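Local atomic coordinates of Rho GTPase-activating protein 15 (Homo sapiens, PDB entry 3BYI), a protein that acts through its RhoGAP domain as a GTPase activator for Rho-type GTPases, including RAC1, converting them to the inactive GDP-bound state. Residues K133-V136 and Q137-P140. Numbering follows the deposited sequence.
Sequences KSLV and QKLP
Lys138 runs extended from CG to CE and then bends at its last torsion (chi4 77°), which folds the ammonium group back over Ser134, with NZ 3.5 Å from Ser134 CB. From there NZ gives a weak hydrogen bond to Ser134 O. Gln137, its CG beside the backbone N (chi1 -74°), passes back along the turn before, and its NE2 lies 3.9 Å from Lys133 CE, where the two side chains cross at a slant.

The backbone bonds change pattern over the last residues of helix 125-138, in the all-helical RhoGAP domain and away from the predicted arginine finger, Arg58. Gln137 N bonds Lys133 O at 3.1 Å, an i to i+4 link. Lys138 N reaches Leu135 O at 2.9 Å (i+3), alongside a weak i+4 bond to Ser134 O; Leu139 N bonds Val136 O at 3.1 Å, also i+3. The i+3 bonds are consistent with a tightening of the last turn. Leu139 CD1 packs 4.3 Å from Val136 CB, while Leu135 and Leu139 both touch Phe112 of helix 110-120.

Val136 O also accepts a bond from Arg144 NH1, tying this end to helix 141-159. The Lys138 ammonium, weakly bonded, and the Arg144 guanidinium thus both approach main-chain carbonyls near the C-terminal end, where they would probably offset part of the negative end of the helix dipole.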
# COMPACT_ATOMS: atom_id res chain seq x y z
N LYS A 133 10.03 15.58 0.63
CA LYS A 133 8.97 16.22 1.41
C LYS A 133 8.23 17.30 0.60
O LYS A 133 6.99 17.42 0.70
CB LYS A 133 9.58 16.84 2.67
CG LYS A 133 8.60 17.67 3.48
CD LYS A 133 9.27 18.31 4.67
CE LYS A 133 8.22 18.93 5.57
NZ LYS A 133 8.81 19.90 6.51
N SER A 134 9.00 18.07 -0.18
CA SER A 134 8.46 19.01 -1.17
C SER A 134 7.51 18.29 -2.10
O SER A 134 6.40 18.77 -2.37
CB SER A 134 9.57 19.59 -2.03
OG SER A 134 10.49 20.33 -1.26
N LEU A 135 7.97 17.14 -2.62
CA LEU A 135 7.17 16.40 -3.58
C LEU A 135 5.90 15.84 -2.97
O LEU A 135 4.87 15.85 -3.62
CB LEU A 135 7.98 15.28 -4.22
CG LEU A 135 8.80 15.68 -5.42
CD1 LEU A 135 9.75 14.57 -5.76
CD2 LEU A 135 7.87 16.03 -6.60
N VAL A 136 5.96 15.34 -1.74
CA VAL A 136 4.77 14.82 -1.06
C VAL A 136 3.71 15.93 -0.93
O VAL A 136 2.51 15.68 -1.09
CB VAL A 136 5.11 14.21 0.34
CG1 VAL A 136 3.82 13.99 1.21
CG2 VAL A 136 5.88 12.92 0.15
N GLN A 137 4.17 17.16 -0.66
CA GLN A 137 3.29 18.34 -0.60
C GLN A 137 2.67 18.69 -1.96
O GLN A 137 1.67 19.40 -2.00
CB GLN A 137 4.04 19.56 -0.00
CG GLN A 137 4.24 19.46 1.54
CD GLN A 137 5.36 20.36 2.11
OE1 GLN A 137 6.19 20.92 1.38
NE2 GLN A 137 5.38 20.48 3.45
N LYS A 138 3.24 18.22 -3.06
CA LYS A 138 2.61 18.44 -4.35
C LYS A 138 1.59 17.36 -4.73
O LYS A 138 0.86 17.52 -5.68
CB LYS A 138 3.65 18.61 -5.46
CG LYS A 138 4.59 19.81 -5.28
CD LYS A 138 5.74 19.80 -6.31
CE LYS A 138 6.82 20.84 -6.01
NZ LYS A 138 7.75 20.43 -4.89
N LEU A 139 1.52 16.27 -3.98
CA LEU A 139 0.62 15.16 -4.36
C LEU A 139 -0.87 15.47 -4.16
O LEU A 139 -1.24 16.34 -3.37
CB LEU A 139 0.95 13.93 -3.56
CG LEU A 139 2.23 13.18 -3.85
CD1 LEU A 139 2.56 12.34 -2.63
CD2 LEU A 139 2.09 12.32 -5.12
N PRO A 140 -1.74 14.73 -4.87
CA PRO A 140 -3.15 14.89 -4.58
C PRO A 140 -3.40 14.40 -3.15
O PRO A 140 -2.79 13.42 -2.71
CB PRO A 140 -3.83 13.99 -5.62
CG PRO A 140 -2.80 13.69 -6.62
CD PRO A 140 -1.51 13.71 -5.90